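Local structure of ecto-NAD+ glycohydrolase (CD38 molecule) (Bos taurus, 3GC6) at residues 9-14 with 59-64; 44-49 with 72-77; 50-55 with 127-132; 113-118 with 147-152; 133-136 with 140-143. The protein belongs to the ADP-ribosyl cyclase (CD38) family of proteins, built from a largely helical half and a half that contains a four-stranded parallel sheet. The protein carries 1 engineered substitution. All blocks are in the same frame, centred on the assembly; numbering follows the deposited sequence. Where two conformers were deposited one is given.

Contact 1. Residues 9-14 with 59-64; sequences NRWHGA and DPCKAT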
# COMPACT_ATOMS: atom_id res chain seq x y z
N ASN A 9 17.61 -24.81 22.63
CA ASN A 9 18.94 -24.29 22.39
C ASN A 9 19.85 -25.29 21.68
O ASN A 9 21.06 -25.10 21.67
CB ASN A 9 19.58 -23.83 23.71
CG ASN A 9 20.80 -22.97 23.50
OD1 ASN A 9 20.85 -22.16 22.56
ND2 ASN A 9 21.82 -23.12 24.37
N ARG A 10 19.28 -26.33 21.07
CA ARG A 10 20.07 -27.40 20.48
C ARG A 10 20.81 -27.04 19.20
O ARG A 10 21.73 -27.77 18.78
CB ARG A 10 19.19 -28.63 20.24
CG ARG A 10 18.14 -28.46 19.15
CD ARG A 10 17.15 -29.62 19.15
NE ARG A 10 16.11 -29.51 18.12
CZ ARG A 10 14.98 -28.82 18.27
NH1 ARG A 10 14.72 -28.16 19.39
NH2 ARG A 10 14.09 -28.80 17.29
N TRP A 11 20.39 -25.96 18.54
CA TRP A 11 21.00 -25.61 17.28
C TRP A 11 22.28 -24.80 17.44
O TRP A 11 22.53 -24.20 18.49
CB TRP A 11 19.99 -24.80 16.44
CG TRP A 11 18.68 -25.50 16.24
CD1 TRP A 11 17.45 -25.08 16.69
CD2 TRP A 11 18.46 -26.73 15.53
NE1 TRP A 11 16.47 -25.97 16.27
CE2 TRP A 11 17.07 -27.00 15.59
CE3 TRP A 11 19.30 -27.61 14.84
CZ2 TRP A 11 16.50 -28.13 14.97
CZ3 TRP A 11 18.74 -28.74 14.25
CH2 TRP A 11 17.35 -28.98 14.32
N HIS A 12 23.07 -24.75 16.37
CA HIS A 12 24.35 -24.02 16.38
C HIS A 12 24.26 -22.58 15.88
O HIS A 12 25.21 -21.79 16.02
CB HIS A 12 25.39 -24.77 15.54
CG HIS A 12 25.78 -26.09 16.12
ND1 HIS A 12 25.04 -27.24 15.94
CD2 HIS A 12 26.84 -26.45 16.89
CE1 HIS A 12 25.62 -28.25 16.57
NE2 HIS A 12 26.72 -27.79 17.16
N GLY A 13 23.12 -22.21 15.28
CA GLY A 13 22.98 -20.85 14.80
C GLY A 13 22.24 -19.95 15.78
O GLY A 13 21.59 -20.40 16.72
N ALA A 14 22.36 -18.65 15.58
CA ALA A 14 21.68 -17.71 16.43
C ALA A 14 20.15 -17.86 16.35
O ALA A 14 19.58 -18.24 15.31
CB ALA A 14 22.09 -16.28 16.06
N ASP A 59 9.19 -28.92 11.27
CA ASP A 59 10.56 -29.43 11.48
C ASP A 59 11.51 -28.40 10.88
O ASP A 59 11.49 -28.15 9.67
CB ASP A 59 10.69 -30.77 10.76
CG ASP A 59 12.07 -31.42 10.97
OD1 ASP A 59 13.05 -30.69 11.18
OD2 ASP A 59 12.13 -32.68 10.95
N PRO A 60 12.34 -27.76 11.72
CA PRO A 60 13.19 -26.65 11.21
C PRO A 60 14.31 -27.08 10.28
O PRO A 60 14.99 -26.21 9.70
CB PRO A 60 13.74 -25.98 12.48
CG PRO A 60 13.38 -26.89 13.61
CD PRO A 60 12.37 -27.89 13.19
N CYS A 61 14.52 -28.40 10.12
CA CYS A 61 15.50 -28.93 9.16
C CYS A 61 14.86 -29.66 7.99
O CYS A 61 15.55 -30.38 7.27
CB CYS A 61 16.53 -29.82 9.89
SG CYS A 61 17.77 -28.78 10.70
N LYS A 62 13.56 -29.46 7.78
CA LYS A 62 12.93 -30.03 6.60
C LYS A 62 12.28 -28.99 5.71
O LYS A 62 11.30 -29.28 5.03
CB LYS A 62 11.91 -31.09 6.98
CG LYS A 62 12.54 -32.35 7.47
CD LYS A 62 11.46 -33.45 7.59
CE LYS A 62 12.03 -34.74 8.14
NZ LYS A 62 13.15 -35.22 7.30
N ALA A 63 12.83 -27.78 5.69
CA ALA A 63 12.28 -26.76 4.81
C ALA A 63 12.41 -27.18 3.36
O ALA A 63 13.44 -27.73 2.95
CB ALA A 63 12.99 -25.41 5.01
N THR A 64 11.37 -26.92 2.58
CA THR A 64 11.46 -27.08 1.12
C THR A 64 11.07 -25.77 0.40
O THR A 64 10.39 -24.92 0.95
CB THR A 64 10.52 -28.19 0.62
OG1 THR A 64 9.18 -27.79 0.90
CG2 THR A 64 10.82 -29.54 1.33

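Contact 2. Residues 44-49 with 72-77; sequences CQAIRQ and INLAPP. With SO4 (sulfate ion), chain I.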
# COMPACT_ATOMS: atom_id res chain seq x y z
N CYS A 44 -0.53 -6.55 3.31
CA CYS A 44 0.56 -6.85 4.24
C CYS A 44 0.19 -7.81 5.38
O CYS A 44 1.04 -8.53 5.88
CB CYS A 44 1.19 -5.59 4.81
SG CYS A 44 2.27 -4.75 3.62
N GLN A 45 -1.07 -7.77 5.82
CA GLN A 45 -1.53 -8.73 6.82
C GLN A 45 -1.40 -10.13 6.25
O GLN A 45 -0.90 -11.04 6.92
CB GLN A 45 -2.99 -8.46 7.24
CG GLN A 45 -3.50 -9.50 8.25
CD GLN A 45 -4.92 -9.27 8.71
OE1 GLN A 45 -5.57 -8.30 8.31
NE2 GLN A 45 -5.43 -10.18 9.56
N ALA A 46 -1.88 -10.32 5.02
CA ALA A 46 -1.82 -11.63 4.39
C ALA A 46 -0.37 -12.09 4.17
O ALA A 46 -0.04 -13.27 4.33
CB ALA A 46 -2.60 -11.69 3.07
N ILE A 47 0.49 -11.16 3.74
CA ILE A 47 1.92 -11.48 3.55
C ILE A 47 2.58 -11.94 4.86
O ILE A 47 3.30 -12.97 4.90
CB ILE A 47 2.66 -10.28 2.90
CG1 ILE A 47 2.26 -10.21 1.43
CG2 ILE A 47 4.16 -10.46 3.01
CD1 ILE A 47 2.56 -8.82 0.78
N ARG A 48 2.34 -11.21 5.95
CA ARG A 48 2.89 -11.61 7.24
C ARG A 48 2.35 -12.99 7.63
O ARG A 48 3.09 -13.87 8.07
CB ARG A 48 2.54 -10.60 8.34
CG ARG A 48 3.12 -10.93 9.70
CD ARG A 48 2.78 -9.83 10.71
NE ARG A 48 1.32 -9.71 10.88
CZ ARG A 48 0.61 -8.62 10.57
NH1 ARG A 48 -0.70 -8.61 10.76
NH2 ARG A 48 1.20 -7.53 10.09
N GLN A 49 1.04 -13.17 7.48
CA GLN A 49 0.44 -14.44 7.90
C GLN A 49 1.03 -15.61 7.07
O GLN A 49 1.33 -16.69 7.63
CB GLN A 49 -1.08 -14.38 7.79
CG GLN A 49 -1.65 -13.50 8.91
CD GLN A 49 -3.13 -13.23 8.75
OE1 GLN A 49 -3.68 -13.45 7.68
NE2 GLN A 49 -3.78 -12.74 9.81
N ILE A 72 5.52 -16.32 -1.87
CA ILE A 72 6.07 -15.71 -3.09
C ILE A 72 4.94 -15.27 -4.03
O ILE A 72 5.02 -14.20 -4.66
CB ILE A 72 7.06 -16.67 -3.79
CG1 ILE A 72 8.43 -16.56 -3.11
CG2 ILE A 72 7.14 -16.40 -5.32
CD1 ILE A 72 9.32 -17.78 -3.17
N ASN A 73 3.87 -16.06 -4.09
CA ASN A 73 2.71 -15.69 -4.91
C ASN A 73 2.09 -14.37 -4.50
O ASN A 73 1.54 -13.66 -5.34
CB ASN A 73 1.62 -16.77 -4.88
CG ASN A 73 1.99 -17.99 -5.69
OD1 ASN A 73 2.97 -17.99 -6.45
ND2 ASN A 73 1.20 -19.05 -5.52
N LEU A 74 2.16 -14.04 -3.22
CA LEU A 74 1.59 -12.79 -2.74
C LEU A 74 2.46 -11.57 -3.09
O LEU A 74 1.96 -10.45 -3.13
CB LEU A 74 1.38 -12.83 -1.23
CG LEU A 74 0.27 -13.77 -0.74
CD1 LEU A 74 0.32 -13.92 0.75
CD2 LEU A 74 -1.09 -13.25 -1.19
N ALA A 75 3.75 -11.80 -3.34
CA ALA A 75 4.67 -10.69 -3.61
C ALA A 75 5.93 -11.22 -4.33
O ALA A 75 6.99 -11.35 -3.72
CB ALA A 75 5.03 -9.96 -2.31
N PRO A 76 5.81 -11.56 -5.62
CA PRO A 76 6.97 -12.15 -6.31
C PRO A 76 8.11 -11.16 -6.40
O PRO A 76 7.86 -9.96 -6.55
CB PRO A 76 6.45 -12.44 -7.72
CG PRO A 76 4.97 -12.42 -7.61
CD PRO A 76 4.60 -11.51 -6.47
N PRO A 77 9.36 -11.64 -6.33
CA PRO A 77 10.53 -10.73 -6.36
C PRO A 77 10.92 -10.35 -7.80
O PRO A 77 12.03 -10.63 -8.26
CB PRO A 77 11.62 -11.57 -5.71
CG PRO A 77 11.26 -12.98 -6.13
CD PRO A 77 9.76 -13.04 -6.05
S SO4 I . -7.86 -9.64 12.60
O1 SO4 I . -7.83 -10.22 11.25
O2 SO4 I . -9.22 -9.71 13.12
O3 SO4 I . -6.97 -10.36 13.50
O4 SO4 I . -7.44 -8.25 12.51

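Contact 3. Residues 50-55 with 127-132; sequences AFMSAF and SDLNIW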
# COMPACT_ATOMS: atom_id res chain seq x y z
N ALA A 50 1.20 -15.39 5.76
CA ALA A 50 1.79 -16.43 4.88
C ALA A 50 3.25 -16.71 5.25
O ALA A 50 3.70 -17.85 5.19
CB ALA A 50 1.69 -16.01 3.40
N PHE A 51 4.00 -15.66 5.58
CA PHE A 51 5.41 -15.84 5.96
C PHE A 51 5.47 -16.74 7.19
O PHE A 51 6.22 -17.74 7.23
CB PHE A 51 6.01 -14.44 6.25
CG PHE A 51 7.50 -14.34 6.02
CD1 PHE A 51 8.04 -13.20 5.45
CD2 PHE A 51 8.35 -15.38 6.38
CE1 PHE A 51 9.43 -13.09 5.22
CE2 PHE A 51 9.74 -15.27 6.15
CZ PHE A 51 10.27 -14.12 5.57
N MET A 52 4.69 -16.41 8.22
CA MET A 52 4.67 -17.22 9.45
C MET A 52 4.22 -18.65 9.17
O MET A 52 4.84 -19.61 9.66
CB MET A 52 3.78 -16.54 10.52
CG MET A 52 4.17 -15.07 10.75
SD MET A 52 5.91 -14.96 11.36
CE MET A 52 5.75 -16.01 12.69
N SER A 53 3.16 -18.79 8.38
CA SER A 53 2.59 -20.11 8.08
C SER A 53 3.63 -21.01 7.41
O SER A 53 3.66 -22.22 7.64
CB SER A 53 1.37 -19.95 7.18
OG SER A 53 0.24 -19.59 7.96
N ALA A 54 4.49 -20.41 6.60
CA ALA A 54 5.46 -21.18 5.82
C ALA A 54 6.34 -22.04 6.73
O ALA A 54 6.69 -23.16 6.34
CB ALA A 54 6.32 -20.26 4.99
N PHE A 55 6.69 -21.55 7.91
CA PHE A 55 7.68 -22.24 8.76
C PHE A 55 7.22 -22.61 10.18
O PHE A 55 7.80 -23.50 10.83
CB PHE A 55 9.02 -21.45 8.83
CG PHE A 55 8.96 -20.19 9.66
CD1 PHE A 55 9.33 -20.19 11.00
CD2 PHE A 55 8.50 -19.01 9.10
CE1 PHE A 55 9.26 -19.04 11.77
CE2 PHE A 55 8.41 -17.83 9.88
CZ PHE A 55 8.81 -17.86 11.21
N SER A 127 3.59 -22.65 18.41
CA SER A 127 3.07 -21.62 17.51
C SER A 127 4.00 -20.42 17.43
O SER A 127 3.69 -19.44 16.75
CB SER A 127 1.70 -21.15 18.02
OG SER A 127 1.82 -20.70 19.35
N ASP A 128 5.15 -20.49 18.11
CA ASP A 128 6.04 -19.35 18.23
C ASP A 128 7.37 -19.55 17.51
O ASP A 128 7.77 -20.67 17.21
CB ASP A 128 6.38 -19.12 19.70
CG ASP A 128 5.21 -18.63 20.49
OD1 ASP A 128 4.55 -17.67 20.05
OD2 ASP A 128 4.99 -19.20 21.57
N LEU A 129 8.06 -18.45 17.24
CA LEU A 129 9.44 -18.56 16.78
C LEU A 129 10.32 -19.11 17.89
O LEU A 129 10.04 -18.92 19.06
CB LEU A 129 9.97 -17.21 16.31
CG LEU A 129 9.43 -16.76 14.93
CD1 LEU A 129 8.12 -15.98 15.09
CD2 LEU A 129 10.44 -15.88 14.21
N ASN A 130 11.38 -19.80 17.52
CA ASN A 130 12.39 -20.19 18.48
C ASN A 130 13.41 -19.04 18.54
O ASN A 130 14.21 -18.85 17.63
CB ASN A 130 13.07 -21.49 18.04
CG ASN A 130 14.13 -21.97 19.02
OD1 ASN A 130 14.63 -21.20 19.86
ND2 ASN A 130 14.49 -23.23 18.92
N ILE A 131 13.35 -18.27 19.64
CA ILE A 131 14.23 -17.12 19.80
C ILE A 131 15.55 -17.48 20.49
O ILE A 131 16.36 -16.59 20.80
CB ILE A 131 13.53 -15.98 20.60
CG1 ILE A 131 13.15 -16.48 22.01
CG2 ILE A 131 12.31 -15.48 19.85
CD1 ILE A 131 12.43 -15.44 22.91
N TRP A 132 15.79 -18.77 20.68
CA TRP A 132 16.98 -19.22 21.41
C TRP A 132 18.08 -19.72 20.51
O TRP A 132 19.24 -19.39 20.72
CB TRP A 132 16.59 -20.31 22.42
CG TRP A 132 15.44 -19.85 23.24
CD1 TRP A 132 14.13 -20.25 23.15
CD2 TRP A 132 15.47 -18.82 24.23
NE1 TRP A 132 13.36 -19.56 24.06
CE2 TRP A 132 14.16 -18.66 24.72
CE3 TRP A 132 16.49 -18.00 24.74
CZ2 TRP A 132 13.83 -17.74 25.72
CZ3 TRP A 132 16.16 -17.07 25.73
CH2 TRP A 132 14.84 -16.98 26.22

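Contact 4. Residues 113-118 with 147-152; sequences YLADGL and SVFWEV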
# COMPACT_ATOMS: atom_id res chain seq x y z
N TYR A 113 13.20 -7.17 1.22
CA TYR A 113 13.22 -6.08 2.18
C TYR A 113 12.69 -6.52 3.54
O TYR A 113 13.28 -6.18 4.58
CB TYR A 113 12.40 -4.91 1.60
CG TYR A 113 12.40 -3.67 2.47
CD1 TYR A 113 13.40 -2.73 2.34
CD2 TYR A 113 11.38 -3.42 3.39
CE1 TYR A 113 13.41 -1.57 3.14
CE2 TYR A 113 11.37 -2.26 4.17
CZ TYR A 113 12.40 -1.35 4.05
OH TYR A 113 12.41 -0.19 4.83
N LEU A 114 11.59 -7.27 3.56
CA LEU A 114 11.09 -7.75 4.85
C LEU A 114 12.15 -8.58 5.60
O LEU A 114 12.30 -8.43 6.80
CB LEU A 114 9.86 -8.65 4.66
CG LEU A 114 8.48 -8.02 4.72
CD1 LEU A 114 8.41 -6.65 4.09
CD2 LEU A 114 7.35 -9.03 4.25
N ALA A 115 12.83 -9.47 4.88
CA ALA A 115 13.66 -10.51 5.51
C ALA A 115 15.10 -10.10 5.75
O ALA A 115 15.79 -10.72 6.53
CB ALA A 115 13.60 -11.77 4.64
N ASP A 116 15.57 -9.03 5.10
CA ASP A 116 16.99 -8.70 5.12
C ASP A 116 17.48 -8.54 6.56
O ASP A 116 16.89 -7.76 7.33
CB ASP A 116 17.20 -7.37 4.38
CG ASP A 116 18.67 -7.10 4.04
OD1 ASP A 116 19.51 -8.00 4.13
OD2 ASP A 116 18.95 -5.94 3.66
N GLY A 117 18.55 -9.26 6.89
CA GLY A 117 19.15 -9.14 8.22
C GLY A 117 18.44 -9.89 9.34
O GLY A 117 18.96 -9.91 10.47
N LEU A 118 17.30 -10.50 9.05
CA LEU A 118 16.56 -11.22 10.09
C LEU A 118 16.92 -12.71 10.14
O LEU A 118 17.51 -13.28 9.19
CB LEU A 118 15.05 -11.09 9.91
CG LEU A 118 14.53 -9.67 9.69
CD1 LEU A 118 12.99 -9.65 9.65
CD2 LEU A 118 15.05 -8.75 10.80
N SER A 147 17.75 -20.37 5.15
CA SER A 147 18.53 -20.65 3.94
C SER A 147 17.64 -20.93 2.73
O SER A 147 17.87 -20.40 1.62
CB SER A 147 19.47 -21.85 4.20
OG SER A 147 20.39 -21.54 5.22
N VAL A 148 16.61 -21.77 2.93
CA VAL A 148 15.72 -22.12 1.84
C VAL A 148 14.94 -20.89 1.32
O VAL A 148 14.74 -20.73 0.11
CB VAL A 148 14.81 -23.31 2.21
CG1 VAL A 148 13.74 -23.50 1.17
CG2 VAL A 148 15.70 -24.55 2.35
N PHE A 149 14.54 -19.99 2.21
CA PHE A 149 13.87 -18.76 1.79
C PHE A 149 14.77 -18.01 0.78
O PHE A 149 14.32 -17.61 -0.31
CB PHE A 149 13.63 -17.85 2.99
CG PHE A 149 13.17 -16.47 2.61
CD1 PHE A 149 11.82 -16.22 2.33
CD2 PHE A 149 14.09 -15.44 2.52
CE1 PHE A 149 11.39 -14.89 1.97
CE2 PHE A 149 13.68 -14.14 2.16
CZ PHE A 149 12.34 -13.88 1.90
N TRP A 150 16.03 -17.79 1.15
CA TRP A 150 16.87 -16.97 0.26
C TRP A 150 17.17 -17.73 -1.04
O TRP A 150 17.35 -17.11 -2.09
CB TRP A 150 18.15 -16.55 1.00
CG TRP A 150 17.85 -15.50 2.01
CD1 TRP A 150 17.87 -15.66 3.37
CD2 TRP A 150 17.48 -14.14 1.77
NE1 TRP A 150 17.53 -14.47 4.00
CE2 TRP A 150 17.27 -13.52 3.02
CE3 TRP A 150 17.27 -13.38 0.61
CZ2 TRP A 150 16.90 -12.16 3.14
CZ3 TRP A 150 16.89 -12.05 0.72
CH2 TRP A 150 16.70 -11.44 1.97
N GLU A 151 17.23 -19.05 -0.96
CA GLU A 151 17.47 -19.86 -2.16
C GLU A 151 16.28 -19.71 -3.11
O GLU A 151 16.47 -19.43 -4.31
CB GLU A 151 17.73 -21.33 -1.74
CG GLU A 151 17.46 -22.44 -2.71
CD GLU A 151 17.32 -23.77 -1.92
OE1 GLU A 151 18.20 -24.03 -1.06
OE2 GLU A 151 16.33 -24.50 -2.09
N VAL A 152 15.05 -19.89 -2.62
CA VAL A 152 13.93 -19.85 -3.54
C VAL A 152 13.66 -18.42 -4.01
O VAL A 152 13.30 -18.19 -5.17
CB VAL A 152 12.66 -20.54 -2.97
CG1 VAL A 152 12.20 -19.86 -1.74
CG2 VAL A 152 11.55 -20.59 -4.06
O HOH W 1 17.59 -12.93 6.49

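Contact 5. Residues 133-136 with 140-143; sequences SCPD and DCRT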
# COMPACT_ATOMS: atom_id res chain seq x y z
N SER A 133 17.74 -20.57 19.54
CA SER A 133 18.74 -21.00 18.57
C SER A 133 17.99 -21.40 17.31
O SER A 133 16.81 -21.74 17.39
CB SER A 133 19.59 -22.19 19.08
OG SER A 133 18.87 -23.43 19.14
N CYS A 134 18.70 -21.36 16.18
CA CYS A 134 18.15 -21.82 14.90
C CYS A 134 19.21 -22.62 14.18
O CYS A 134 20.40 -22.38 14.39
CB CYS A 134 17.75 -20.64 14.00
SG CYS A 134 16.24 -19.79 14.56
N PRO A 135 18.80 -23.52 13.29
CA PRO A 135 19.78 -24.33 12.55
C PRO A 135 20.79 -23.48 11.78
O PRO A 135 20.43 -22.49 11.14
CB PRO A 135 18.92 -25.16 11.59
CG PRO A 135 17.54 -25.21 12.23
CD PRO A 135 17.40 -23.90 12.98
N ASP A 136 22.06 -23.90 11.86
CA ASP A 136 23.14 -23.36 11.06
C ASP A 136 23.26 -24.21 9.79
O ASP A 136 23.16 -25.45 9.83
CB ASP A 136 24.45 -23.45 11.86
CG ASP A 136 25.64 -22.94 11.07
OD1 ASP A 136 25.67 -21.71 10.81
OD2 ASP A 136 26.49 -23.79 10.72
N ASP A 140 24.26 -27.76 11.08
CA ASP A 140 23.01 -28.45 11.40
C ASP A 140 22.32 -29.02 10.18
O ASP A 140 22.16 -30.21 10.07
CB ASP A 140 22.04 -27.54 12.17
CG ASP A 140 22.59 -27.10 13.51
OD1 ASP A 140 23.07 -27.97 14.29
OD2 ASP A 140 22.57 -25.88 13.76
N CYS A 141 21.90 -28.16 9.25
CA CYS A 141 21.19 -28.63 8.07
C CYS A 141 21.13 -27.52 7.05
O CYS A 141 20.88 -26.38 7.41
CB CYS A 141 19.77 -29.10 8.41
SG CYS A 141 18.72 -27.82 9.12
N ARG A 142 21.35 -27.86 5.79
CA ARG A 142 21.15 -26.89 4.71
C ARG A 142 19.67 -26.55 4.47
O ARG A 142 19.35 -25.43 4.04
CB ARG A 142 21.81 -27.41 3.42
CG ARG A 142 23.31 -27.47 3.57
CD ARG A 142 24.01 -27.98 2.32
NE ARG A 142 25.42 -28.26 2.62
CZ ARG A 142 26.40 -28.25 1.72
NH1 ARG A 142 26.13 -27.98 0.44
NH2 ARG A 142 27.65 -28.50 2.09
N THR A 143 18.80 -27.51 4.79
CA THR A 143 17.38 -27.43 4.49
C THR A 143 16.64 -26.79 5.67
O THR A 143 15.66 -27.35 6.19
CB THR A 143 16.78 -28.83 4.19
OG1 THR A 143 17.17 -29.74 5.21
CG2 THR A 143 17.31 -29.35 2.83

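Contact 1. Residues 9-14 with 59-64
W11 reaches from the N-terminal segment 9-14 onto the type I beta turn D59-K62 and touches its two central residues, P60 and C61. The backbones stay apart, with 9.9 Å between W11 CA and P60 CA, and the long indole spans the gap. Its CG stands beside the backbone N and anti to the carbonyl carbon (chi1 -55°), which carries the six-membered ring toward the turn. There W11 CZ2 lies 3.6 Å from P60 CG, indole and pyrrolidine crossing at about a right angle. The next ring atom, W11 CH2, is 3.6 Å from C61 SG, a sulfur that also forms the disulfide to C141. This sulfur-aromatic contact is oblique: C61 SG is 4.3 Å from the centroid of the W11 six-membered ring and 44° off its normal. R10 folds back along the indole, its CG centred 3.9 Å above one face of W11. Further out, one face of the R10 guanidinium takes W11 NE1 over its centre, while NH1 donates to G7 O and NH2 forms a salt bridge with E123. The N-terminal segment is thereby laid on the loop between helices 44-55 and 69-74. That loop is braced from within by an Asx turn: C61 N donates to D59 OD1 over 2.9 Å, meeting this oxygen on its anti side, 28° out of the carboxylate plane.

Contact 2. Residues 44-49 with 72-77
I47 and L74 are the residues at which helix 44-55 comes nearest the end of helix 69-74, their CA atoms only 6.4 Å apart; just beyond, at A75, the second chain leaves the helix for a pair of prolines. The two side chains slide past each other in opposite directions, bringing I47 CG1 to 3.8 Å from L74 CB. One branch of the leucine, CD1, lies against the backbone of the residue before I47, 3.7 Å from A46 O, and I47 CD1 touches A75 CB at 4.1 Å. L110, L111 and L114 of helix 110-115 also pack on I47. Q45 is directed elsewhere. Its CG lies anti to the backbone N (chi1 178°) and the chain stays extended, carrying NE2 to O1 of a sulfate ion, a 2.9 Å bond with an N-H...O angle of 155°. Q45 and R48 of the second subunit bind the same ion, and Q45 OE1 accepts from Q25 of that subunit. The chemistry is thus divided round helix 44-55: aliphatic contacts join it to 72-77, whereas amide and guanidinium donors meet the neighbouring copy round an anion that probably came from the crystallisation liquor.

Contact 3. Residues 50-55 with 127-132
Helix 44-55, part of the helical half of the molecule, meets the loop that leads into strand 133-134 where M52 and F55 close on L129. The backbones are well separated, with M52 CA 8.8 Å from L129 CA, and the ends of the side chains do the touching. M52 is bent at both chi2 (-61°) and chi3 (-54°), a hooked shape that swings its terminal methyl onto the leucine. M52 CE stands 3.4 Å from L129 CD1, tighter than usual for two carbons. The phenylalanine meets the branch point and the other methyl: L129 CG approaches F55 CE1 to 3.9 Å, at the ring's edge and in its plane, and L129 CD2 is 3.9 Å from F55 CZ. Both M52 and F55 cross the leucine at about a right angle. The apolar cluster extends into helix 20-35, where F20 and Q21 touch both M52 and L129, and W120 packs on L129 and on the F55 ring. Next to L129 the loop forms an Asx turn, in which N130 OD1 accepts from W132 N over 2.8 Å, the donor tilted 19° from the carbonyl plane. The same oxygen also takes S133 N, and N130 ND2 donates to L8 O, so both ends of this buried amide are used, one of them to hold the N-terminal chain at L8. On the exposed side of the loop, I131 CG1 rests 3.6 Å above one face of the W132 indole, offset toward its rim.

Contact 4. Residues 113-118 with 147-152
A115, the last residue of helix 110-115, faces W150 on helix 145-159 with 8.9 Å between their CA atoms. The A115 methyl does most of the touching: its CB is 3.4 Å from F149 CE2 and 3.6 Å from W150 CZ2. The two aromatic residues are also placed against each other, F149 CE2 standing over the centre of the W150 indole, 3.6 Å above its plane. Different first torsions bring these sequence neighbours together, CG being anti to the backbone N in F149 (chi1 170°) but anti to the carbonyl carbon in W150 (chi1 -73°). The backbone amide of D116 comes to the edge of the indole, where D116 N is 3.9 Å from W150 CZ2. A water in the same plane also joins the segments, accepting from W150 NE1 at 2.9 Å and donating to A115 O and L118 O. It therefore bridges the indole to both ends of the turn that begins at the last helical residue. That turn, A115 to L118, is a type II beta turn closed by a 2.9 Å bond from L118 N to A115 O, with G117 supplying the positive phi (79°) that is typical of its third position.

Contact 5. Residues 133-136 with 140-143
D140 turns back on P135 and D136 to close a short turn whose grip lies in the backbone of D136. Its amide and its carbonyl are both engaged. D136 N donates to D140 OD2 at 2.8 Å, almost perfectly straight (176°) and into the anti lone pair, the one away from the other carboxylate oxygen. D140 reaches it with CG beside its own backbone N (chi1 -62°), and the same carboxylate oxygen comes 3.4 Å from P135 CA. D136 O accepts twice, from D140 N at 2.8 Å and from C141 N at 3.0 Å, and the two donors approach from opposite faces of its carbonyl plane. Close by, P135 CB rests 3.6 Å from C141 SG, an apolar touch on a sulfur already tied into a disulfide. The other side is looser. The D136 carboxylate turns to the intervening residues, where OD2 accepts from K139 N, and its OD2 stays 5.4 Å from D140 OD2; the amide bond and the H12 ND1 partner of D140 OD1 would probably ease any repulsion between these acids. R142 points away from 133-136 and is exposed to solvent. The bonds from D140 N and C141 N back to D136 O are those of an alpha turn overlapped by a pi turn, here set in the connection between strand 133-134 and helix 145-159.

In the fold
From the N terminus, contact 1 closes the first long loop, bringing 9-14 to the chain just beyond helix 44-55. Contact 2 starts inside that loop and ends beyond it, so the two cross. Contact 3 crosses both, starting from the same helix as contact 2 and reaching forward to 127-132. Contact 4 opens within the span of contact 3 and closes after it, pairing the end of helix 110-115 with helix 145-159; contact 5 nests inside it. Contacts 1 and 5 adjoin through neighbouring strands 13-14 and 133-134 and through the C61-C141 disulfide. F51 against F149 links contacts 3 and 4, and I47 against L114 links contacts 2 and 4.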